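Local coordinates for protein sugar phosphate isomerase/epimerase (Parabacteroides distasonis, PDB 3OBE) that probably acts as an isomerase, possibly on sugars or sugar phosphates, and has a xylose isomerase-like TIM-barrel fold, at residues A145-V148 against S149-N153; M23-Q26 against T27-G31; K264-E268 against I269-G273. All blocks are in the same frame, centred on the assembly; numbering follows the deposited sequence.

Contact 1 of 3, residues A145-V148 against S149-N153; sequences AKVV and SEIFN
A145-V148 and S149-N153 are successive turns of helix 142-160, joined by four backbone bonds from residue i+4 to i. The tightest are S149 N to A145 O and F152 N to V148 O, both 2.9 Å, and the F152 bond is nearly straight at 167°. A145 O also takes S149 OG at 2.8 Å, the amide and the hydroxyl approaching on the two sides of the carbonyl plane. With OG beside its own backbone N (chi1 -59°), the buried hydroxyl is directed back up the helix and finds its acceptor there. V148 runs alongside F152 in the same direction and sets CG1 over one ring face, a CH-pi contact 3.7 Å from the F152 centroid and displaced toward the rim, where CZ is nearest. V147 CG1 touches I151 CD1 more loosely, at 4.2 Å. A water donates to E150 OE2 at 2.9 Å and weakly to K146 O. The chemistry therefore divides round the helix: F152 turns to W166 and Y168 of strand 165-169 and to F204 of helix 200-207, I151 packs on helix 109-126, and K146 is exposed and E150 partly so, their water-linked groups lying away from the ring.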
ATOM      1  N   ALA A 145       3.054 -18.847  -9.214  1.00 14.77           N
ATOM      2  CA  ALA A 145       3.420 -17.455  -9.319  1.00 14.88           C
ATOM      3  C   ALA A 145       3.131 -16.867 -10.710  1.00 16.11           C
ATOM      4  O   ALA A 145       2.730 -15.735 -10.816  1.00 15.82           O
ATOM      5  CB  ALA A 145       4.903 -17.281  -8.957  1.00 15.16           C
ATOM      6  N   LYS A 146       3.388 -17.637 -11.763  1.00 15.99           N
ATOM      7  CA  LYS A 146       3.066 -17.190 -13.116  1.00 16.61           C
ATOM      8  C   LYS A 146       1.576 -17.003 -13.373  1.00 17.19           C
ATOM      9  O   LYS A 146       1.177 -15.988 -13.923  1.00 18.05           O
ATOM     10  CB  LYS A 146       3.676 -18.135 -14.152  1.00 17.93           C
ATOM     11  CG  LYS A 146       5.208 -18.092 -14.179  1.00 20.62           C
ATOM     12  CD  LYS A 146       5.759 -19.063 -15.216  1.00 26.88           C
ATOM     13  CE  LYS A 146       7.146 -18.674 -15.695  1.00 34.17           C
ATOM     14  NZ  LYS A 146       7.480 -19.474 -16.949  1.00 36.53           N
ATOM     15  N   VAL A 147       0.745 -17.913 -12.895  1.00 15.95           N
ATOM     16  CA  VAL A 147      -0.688 -17.786 -13.077  1.00 16.65           C
ATOM     17  C   VAL A 147      -1.213 -16.572 -12.289  1.00 15.75           C
ATOM     18  O   VAL A 147      -2.072 -15.800 -12.797  1.00 16.55           O
ATOM     19  CB  VAL A 147      -1.492 -19.069 -12.695  1.00 17.79           C
ATOM     20  CG1 VAL A 147      -3.033 -18.808 -12.885  1.00 19.35           C
ATOM     21  CG2 VAL A 147      -1.065 -20.270 -13.595  1.00 19.53           C
ATOM     22  N   VAL A 148      -0.720 -16.412 -11.076  1.00 14.89           N
ATOM     23  CA  VAL A 148      -1.046 -15.250 -10.293  1.00 13.52           C
ATOM     24  C   VAL A 148      -0.628 -13.977 -11.025  1.00 14.23           C
ATOM     25  O   VAL A 148      -1.398 -13.017 -11.091  1.00 14.47           O
ATOM     26  CB  VAL A 148      -0.460 -15.317  -8.829  1.00 12.97           C
ATOM     27  CG1 VAL A 148      -0.565 -13.934  -8.136  1.00 12.19           C
ATOM     28  CG2 VAL A 148      -1.209 -16.357  -8.028  1.00 14.18           C
ATOM     29  N   SER A 149       0.575 -13.969 -11.587  1.00 14.97           N
ATOM     30  CA  SER A 149       1.034 -12.786 -12.313  1.00 14.08           C
ATOM     31  C   SER A 149       0.119 -12.456 -13.501  1.00 15.35           C
ATOM     32  O   SER A 149      -0.118 -11.277 -13.778  1.00 14.81           O
ATOM     33  CB  SER A 149       2.473 -12.930 -12.789  1.00 14.94           C
ATOM     34  OG  SER A 149       3.328 -13.145 -11.687  1.00 15.84           O
ATOM     35  N   GLU A 150      -0.373 -13.480 -14.199  1.00 15.14           N
ATOM     36  CA  GLU A 150      -1.264 -13.276 -15.334  1.00 17.04           C
ATOM     37  C   GLU A 150      -2.570 -12.626 -14.908  1.00 16.52           C
ATOM     38  O   GLU A 150      -3.081 -11.757 -15.597  1.00 16.94           O
ATOM     39  CB  GLU A 150      -1.574 -14.584 -16.033  1.00 17.07           C
ATOM     40  CG  GLU A 150      -0.358 -15.163 -16.704  1.00 21.04           C
ATOM     41  CD  GLU A 150      -0.577 -16.490 -17.347  1.00 25.12           C
ATOM     42  OE1 GLU A 150      -1.746 -16.894 -17.563  1.00 26.73           O
ATOM     43  OE2 GLU A 150       0.482 -17.113 -17.689  1.00 27.77           O
ATOM     44  N   ILE A 151      -3.093 -13.042 -13.763  1.00 15.86           N
ATOM     45  CA  ILE A 151      -4.298 -12.466 -13.170  1.00 15.89           C
ATOM     46  C   ILE A 151      -4.053 -11.001 -12.737  1.00 15.42           C
ATOM     47  O   ILE A 151      -4.884 -10.133 -12.979  1.00 14.93           O
ATOM     48  CB  ILE A 151      -4.751 -13.300 -11.963  1.00 15.65           C
ATOM     49  CG1 ILE A 151      -5.309 -14.646 -12.474  1.00 17.18           C
ATOM     50  CG2 ILE A 151      -5.778 -12.504 -11.149  1.00 16.22           C
ATOM     51  CD1 ILE A 151      -5.489 -15.785 -11.427  1.00 17.21           C
ATOM     52  N   PHE A 152      -2.911 -10.738 -12.136  1.00 14.66           N
ATOM     53  CA  PHE A 152      -2.494  -9.350 -11.795  1.00 14.28           C
ATOM     54  C   PHE A 152      -2.393  -8.451 -13.024  1.00 14.77           C
ATOM     55  O   PHE A 152      -2.874  -7.344 -12.991  1.00 15.08           O
ATOM     56  CB  PHE A 152      -1.175  -9.354 -11.032  1.00 13.52           C
ATOM     57  CG  PHE A 152      -1.247  -9.904  -9.614  1.00 12.69           C
ATOM     58  CD1 PHE A 152      -2.430 -10.242  -8.990  1.00 13.71           C
ATOM     59  CD2 PHE A 152      -0.075 -10.035  -8.914  1.00 14.13           C
ATOM     60  CE1 PHE A 152      -2.422 -10.676  -7.671  1.00 13.69           C
ATOM     61  CE2 PHE A 152      -0.052 -10.436  -7.616  1.00 13.34           C
ATOM     62  CZ  PHE A 152      -1.229 -10.776  -7.000  1.00 13.49           C
ATOM     63  N   ASN A 153      -1.777  -8.945 -14.113  1.00 15.70           N
ATOM     64  CA  ASN A 153      -1.750  -8.236 -15.390  1.00 16.14           C
ATOM     65  C   ASN A 153      -3.148  -7.851 -15.870  1.00 15.73           C
ATOM     66  O   ASN A 153      -3.389  -6.704 -16.215  1.00 16.03           O
ATOM     67  CB  ASN A 153      -1.030  -9.033 -16.447  1.00 16.32           C
ATOM     68  CG  ASN A 153       0.468  -8.904 -16.374  1.00 17.98           C
ATOM     69  OD1 ASN A 153       1.012  -7.967 -15.824  1.00 17.73           O
ATOM     70  ND2 ASN A 153       1.158  -9.877 -16.978  1.00 21.93           N
TER
HETATM   71  O   HOH W   1       2.979 -15.895 -16.863  1.00 42.99           O

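Contact 2 of 3, residues M23-Q26 against T27-G31; sequences MGLQ and TYSLG
Directly after Q26, the last residue of strand 24-26, T27 begins a short 3-10 turn. Next, Y28 gives its backbone N-H to the side-chain oxygen Q26 OE1 at 2.8 Å; the bond is fairly straight (163°), lies in the amide plane and uses a lone pair. The Q26 chain bends at chi2 (52°) to bring OE1 there, and its NE2 is held by E54 OE1 and I55 O of the neighbouring strand 52-55, so both ends of the amide are fixed. The Y28 ring meets F56 edge-to-face, and the Y28 side chain comes within about 4 Å of a bound phosphate, probably from the crystallisation liquor, which may mark a pocket. S29 grips Q26 O twice: OG in the carbonyl plane at 2.8 Å, and N from above that plane at 3.0 Å. S29 OG is engaged as well by L278 N. L30 then lays CD1 on L25 CD2 at 3.8 Å, the two side chains crossing at about a right angle. This is the loop at the C-terminal end of a barrel strand, where TIM barrels usually place their active site, possibly here too. Strands 52-55 and 273-276 flank that strand, and the L25-L30 pair packs against V291 of helix 287-300 and L45 of helix 38-48.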
HETATM    1  N   MSE A  23       2.324  13.247   2.270  1.00 16.93           N
HETATM    2  CA  MSE A  23       2.526  12.136   3.183  1.00 16.80           C
HETATM    3  C   MSE A  23       1.231  11.355   3.344  1.00 14.90           C
HETATM    4  O   MSE A  23       0.184  11.912   3.689  1.00 14.53           O
HETATM    5  CB  MSE A  23       3.006  12.662   4.552  1.00 17.48           C
HETATM    6  CG  MSE A  23       3.093  11.624   5.579  1.00 21.10           C
HETATM    7 SE   MSE A  23       3.836  12.541   7.184  0.75 26.42          SE
HETATM    8  CE  MSE A  23       2.375  13.360   7.723  1.00 20.12           C
ATOM      9  N   GLY A  24       1.293  10.050   3.089  1.00 14.66           N
ATOM     10  CA  GLY A  24       0.112   9.227   3.226  1.00 13.57           C
ATOM     11  C   GLY A  24       0.052   8.352   4.459  1.00 12.89           C
ATOM     12  O   GLY A  24       1.076   8.070   5.119  1.00 13.02           O
ATOM     13  N   LEU A  25      -1.163   7.900   4.734  1.00 12.49           N
ATOM     14  CA  LEU A  25      -1.432   6.978   5.845  1.00 12.53           C
ATOM     15  C   LEU A  25      -2.378   5.907   5.378  1.00 12.76           C
ATOM     16  O   LEU A  25      -3.438   6.226   4.809  1.00 13.55           O
ATOM     17  CB  LEU A  25      -2.123   7.725   7.026  1.00 13.15           C
ATOM     18  CG  LEU A  25      -2.491   6.833   8.231  1.00 13.13           C
ATOM     19  CD1 LEU A  25      -1.251   6.323   8.957  1.00 13.23           C
ATOM     20  CD2 LEU A  25      -3.384   7.554   9.230  1.00 14.77           C
ATOM     21  N   GLN A  26      -2.054   4.646   5.678  1.00 11.74           N
ATOM     22  CA  GLN A  26      -3.021   3.555   5.554  1.00 11.99           C
ATOM     23  C   GLN A  26      -3.923   3.561   6.779  1.00 12.38           C
ATOM     24  O   GLN A  26      -3.479   3.382   7.901  1.00 13.26           O
ATOM     25  CB  GLN A  26      -2.303   2.219   5.367  1.00 11.72           C
ATOM     26  CG  GLN A  26      -3.137   0.948   5.597  1.00 11.84           C
ATOM     27  CD  GLN A  26      -4.442   0.900   4.807  1.00 13.19           C
ATOM     28  OE1 GLN A  26      -5.515   0.988   5.390  1.00 12.60           O
ATOM     29  NE2 GLN A  26      -4.353   0.787   3.472  1.00 11.95           N
ATOM     30  N   THR A  27      -5.209   3.825   6.579  1.00 14.29           N
ATOM     31  CA  THR A  27      -6.080   4.091   7.674  1.00 13.64           C
ATOM     32  C   THR A  27      -6.444   2.880   8.565  1.00 12.91           C
ATOM     33  O   THR A  27      -6.980   3.040   9.698  1.00 13.98           O
ATOM     34  CB  THR A  27      -7.406   4.714   7.169  1.00 15.53           C
ATOM     35  OG1 THR A  27      -8.058   3.798   6.298  1.00 15.31           O
ATOM     36  CG2 THR A  27      -7.148   6.117   6.487  1.00 16.22           C
ATOM     37  N   TYR A  28      -6.146   1.688   8.065  1.00 13.89           N
ATOM     38  CA  TYR A  28      -6.239   0.499   8.871  1.00 14.40           C
ATOM     39  C   TYR A  28      -5.380   0.635  10.150  1.00 14.73           C
ATOM     40  O   TYR A  28      -5.717   0.056  11.179  1.00 14.58           O
ATOM     41  CB  TYR A  28      -5.804  -0.696   8.063  1.00 15.05           C
ATOM     42  CG  TYR A  28      -6.067  -2.022   8.745  1.00 14.98           C
ATOM     43  CD1 TYR A  28      -7.356  -2.500   8.905  1.00 21.40           C
ATOM     44  CD2 TYR A  28      -4.994  -2.767   9.256  1.00 18.07           C
ATOM     45  CE1 TYR A  28      -7.590  -3.721   9.528  1.00 24.20           C
ATOM     46  CE2 TYR A  28      -5.223  -3.981   9.885  1.00 23.39           C
ATOM     47  CZ  TYR A  28      -6.504  -4.434  10.021  1.00 25.93           C
ATOM     48  OH  TYR A  28      -6.715  -5.649  10.629  1.00 31.18           O
ATOM     49  N   SER A  29      -4.351   1.483  10.093  1.00 14.28           N
ATOM     50  CA  SER A  29      -3.511   1.779  11.265  1.00 15.11           C
ATOM     51  C   SER A  29      -4.282   2.265  12.475  1.00 16.36           C
ATOM     52  O   SER A  29      -3.815   2.071  13.584  1.00 16.52           O
ATOM     53  CB  SER A  29      -2.473   2.868  10.929  1.00 14.10           C
ATOM     54  OG  SER A  29      -1.671   2.463   9.833  1.00 14.51           O
ATOM     55  N   LEU A  30      -5.420   2.930  12.269  1.00 16.22           N
ATOM     56  CA  LEU A  30      -6.095   3.624  13.347  1.00 18.10           C
ATOM     57  C   LEU A  30      -7.245   2.784  13.886  1.00 21.66           C
ATOM     58  O   LEU A  30      -7.763   3.066  14.959  1.00 21.51           O
ATOM     59  CB  LEU A  30      -6.621   4.959  12.844  1.00 18.62           C
ATOM     60  CG  LEU A  30      -5.507   5.971  12.577  1.00 16.80           C
ATOM     61  CD1 LEU A  30      -6.077   7.221  11.885  1.00 22.48           C
ATOM     62  CD2 LEU A  30      -4.890   6.376  13.956  1.00 18.48           C
ATOM     63  N   GLY A  31      -7.606   1.745  13.119  1.00 24.94           N
ATOM     64  CA  GLY A  31      -8.865   0.999  13.259  1.00 27.63           C
ATOM     65  C   GLY A  31     -10.034   1.825  13.707  1.00 27.66           C
ATOM     66  O   GLY A  31     -10.436   2.846  13.072  1.00 28.94           O
TER

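Contact 3 of 3, residues K264-E268 against I269-G273; sequences KKAYE and IGILG
A266 O, near the end of helix 259-269, accepts two backbone N-H groups: I271 N at 3.1 Å, almost straight at 173°, and G270 N at 2.9 Å, a weak bond because its angle is only 129°. The I271 bond is the six-to-one bond expected of a Schellman-type C-cap. Positive phi at G270 is consistent with that reading, and a side chain there would collide with the preceding carbonyl. The apolar pair that spans the turn, A266 CB with I271 CD1 at 3.7 Å, fits it too. One step earlier I269 N still makes a regular helical bond to K265 O, 2.9 Å long. The K265 chain turns at both chi2 (57°) and chi3, which lays CD on I269 CG2 at 3.9 Å. NZ of K265 lies 3.0 Å from E268 OE1 in a salt bridge on the syn side, somewhat out of the carboxylate plane; NZ also pairs with E234 of helix 229-235, its stronger partner. A methionine in place of K265 would probably leave E268 and E234 without their shared cation and so disturb the link between the two helices. The chemistry implies a helix end stopped by backbone bonds and a glycine where helix 259-269 passes to strand 273-276, an alpha-to-beta link of the barrel, with a surface ion network beside it.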
ATOM      1  N   LYS A 264      16.313   8.336   0.230  1.00 18.20           N
ATOM      2  CA  LYS A 264      17.263   8.704  -0.816  1.00 20.50           C
ATOM      3  C   LYS A 264      17.052   7.861  -2.075  1.00 19.87           C
ATOM      4  O   LYS A 264      16.963   8.417  -3.168  1.00 20.10           O
ATOM      5  CB  LYS A 264      18.709   8.567  -0.296  1.00 20.73           C
ATOM      6  CG  LYS A 264      19.782   8.950  -1.285  1.00 25.54           C
ATOM      7  CD  LYS A 264      21.195   8.618  -0.686  1.00 27.00           C
ATOM      8  N   LYS A 265      16.914   6.540  -1.922  1.00 19.87           N
ATOM      9  CA  LYS A 265      16.740   5.684  -3.079  1.00 19.28           C
ATOM     10  C   LYS A 265      15.357   5.908  -3.711  1.00 18.70           C
ATOM     11  O   LYS A 265      15.221   5.874  -4.938  1.00 18.71           O
ATOM     12  CB  LYS A 265      16.871   4.213  -2.703  1.00 19.23           C
ATOM     13  CG  LYS A 265      16.876   3.276  -3.924  1.00 20.42           C
ATOM     14  CD  LYS A 265      17.982   3.583  -4.946  1.00 22.58           C
ATOM     15  CE  LYS A 265      19.379   3.299  -4.389  1.00 25.94           C
ATOM     16  NZ  LYS A 265      20.475   3.541  -5.334  1.00 31.47           N
ATOM     17  N   ALA A 266      14.350   6.146  -2.868  1.00 17.01           N
ATOM     18  CA  ALA A 266      12.980   6.373  -3.348  1.00 16.95           C
ATOM     19  C   ALA A 266      12.943   7.538  -4.306  1.00 19.17           C
ATOM     20  O   ALA A 266      12.291   7.464  -5.366  1.00 20.51           O
ATOM     21  CB  ALA A 266      12.019   6.646  -2.153  1.00 16.95           C
ATOM     22  N   TYR A 267      13.605   8.629  -3.932  1.00 20.47           N
ATOM     23  CA  TYR A 267      13.626   9.795  -4.820  1.00 21.80           C
ATOM     24  C   TYR A 267      14.442   9.573  -6.065  1.00 23.28           C
ATOM     25  O   TYR A 267      14.104  10.137  -7.118  1.00 26.38           O
ATOM     26  CB  TYR A 267      14.017  11.071  -4.095  1.00 22.70           C
ATOM     27  CG  TYR A 267      13.068  11.312  -2.951  1.00 21.71           C
ATOM     28  CD1 TYR A 267      11.696  11.349  -3.171  1.00 25.00           C
ATOM     29  CD2 TYR A 267      13.542  11.519  -1.648  1.00 21.84           C
ATOM     30  CE1 TYR A 267      10.821  11.595  -2.114  1.00 24.98           C
ATOM     31  CE2 TYR A 267      12.701  11.737  -0.622  1.00 22.05           C
ATOM     32  CZ  TYR A 267      11.340  11.766  -0.840  1.00 23.58           C
ATOM     33  OH  TYR A 267      10.469  11.994   0.214  1.00 27.60           O
ATOM     34  N   GLU A 268      15.514   8.792  -5.959  1.00 23.05           N
ATOM     35  CA  GLU A 268      16.286   8.405  -7.127  1.00 25.04           C
ATOM     36  C   GLU A 268      15.464   7.648  -8.131  1.00 24.40           C
ATOM     37  O   GLU A 268      15.558   7.925  -9.320  1.00 25.76           O
ATOM     38  CB  GLU A 268      17.526   7.575  -6.766  1.00 25.77           C
ATOM     39  CG  GLU A 268      18.659   8.317  -6.110  1.00 31.41           C
ATOM     40  CD  GLU A 268      19.791   7.351  -5.694  1.00 36.65           C
ATOM     41  OE1 GLU A 268      19.971   6.288  -6.336  1.00 38.26           O
ATOM     42  OE2 GLU A 268      20.488   7.652  -4.705  1.00 44.32           O
ATOM     43  N   ILE A 269      14.675   6.677  -7.672  1.00 22.71           N
ATOM     44  CA  ILE A 269      13.906   5.842  -8.577  1.00 22.29           C
ATOM     45  C   ILE A 269      12.593   6.488  -8.977  1.00 22.68           C
ATOM     46  O   ILE A 269      11.994   6.035  -9.910  1.00 25.54           O
ATOM     47  CB  ILE A 269      13.698   4.403  -8.063  1.00 20.01           C
ATOM     48  CG1 ILE A 269      12.715   4.304  -6.896  1.00 18.33           C
ATOM     49  CG2 ILE A 269      15.073   3.832  -7.592  1.00 20.15           C
ATOM     50  CD1 ILE A 269      12.305   2.864  -6.585  1.00 15.94           C
ATOM     51  N   GLY A 270      12.189   7.550  -8.291  1.00 22.59           N
ATOM     52  CA  GLY A 270      11.006   8.301  -8.679  1.00 22.59           C
ATOM     53  C   GLY A 270       9.691   7.796  -8.147  1.00 21.67           C
ATOM     54  O   GLY A 270       8.698   7.800  -8.865  1.00 22.06           O
ATOM     55  N   ILE A 271       9.645   7.380  -6.890  1.00 19.93           N
ATOM     56  CA  ILE A 271       8.378   6.870  -6.336  1.00 19.25           C
ATOM     57  C   ILE A 271       7.314   7.954  -6.438  1.00 18.52           C
ATOM     58  O   ILE A 271       7.631   9.151  -6.376  1.00 18.74           O
ATOM     59  CB  ILE A 271       8.493   6.382  -4.851  1.00 19.86           C
ATOM     60  CG1 ILE A 271       8.814   7.557  -3.918  1.00 20.17           C
ATOM     61  CG2 ILE A 271       9.514   5.220  -4.725  1.00 19.96           C
ATOM     62  CD1 ILE A 271       8.417   7.309  -2.428  1.00 22.67           C
ATOM     63  N   LEU A 272       6.067   7.536  -6.587  1.00 17.89           N
ATOM     64  CA  LEU A 272       4.944   8.445  -6.663  1.00 18.09           C
ATOM     65  C   LEU A 272       4.431   8.926  -5.297  1.00 18.10           C
ATOM     66  O   LEU A 272       3.859  10.032  -5.161  1.00 18.86           O
ATOM     67  CB  LEU A 272       3.806   7.791  -7.423  1.00 18.99           C
ATOM     68  CG  LEU A 272       4.152   7.407  -8.872  1.00 21.03           C
ATOM     69  CD1 LEU A 272       2.957   6.667  -9.521  1.00 24.27           C
ATOM     70  CD2 LEU A 272       4.657   8.584  -9.755  1.00 25.79           C
ATOM     71  N   GLY A 273       4.675   8.123  -4.293  1.00 16.37           N
ATOM     72  CA  GLY A 273       4.279   8.458  -2.941  1.00 17.30           C
ATOM     73  C   GLY A 273       4.419   7.285  -2.016  1.00 14.94           C
ATOM     74  O   GLY A 273       4.932   6.196  -2.383  1.00 14.63           O
TER

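Overall arrangement
All three contacts are local, but they sample different parts of one TIM barrel. Contact 2 is the most central, its centre about 10 Å from the chain's centre, where a barrel strand runs into its loop; contact 1 is buried though peripheral, about 19 Å out between centres, within a single helix; contact 3 lies at the surface, where a helix hands over to strand 273-276. That strand neighbours strand 24-26 in the sheet, and the nearest atoms of contacts 2 and 3 are about 7 Å apart, whereas contact 1 stays about 16 Å from each. Their chemistry differs accordingly: aromatic packing and a buried hydroxyl in contact 1, neutral polar groups with a leucine pair in contact 2, and mainly backbone capping with ion pairing in contact 3.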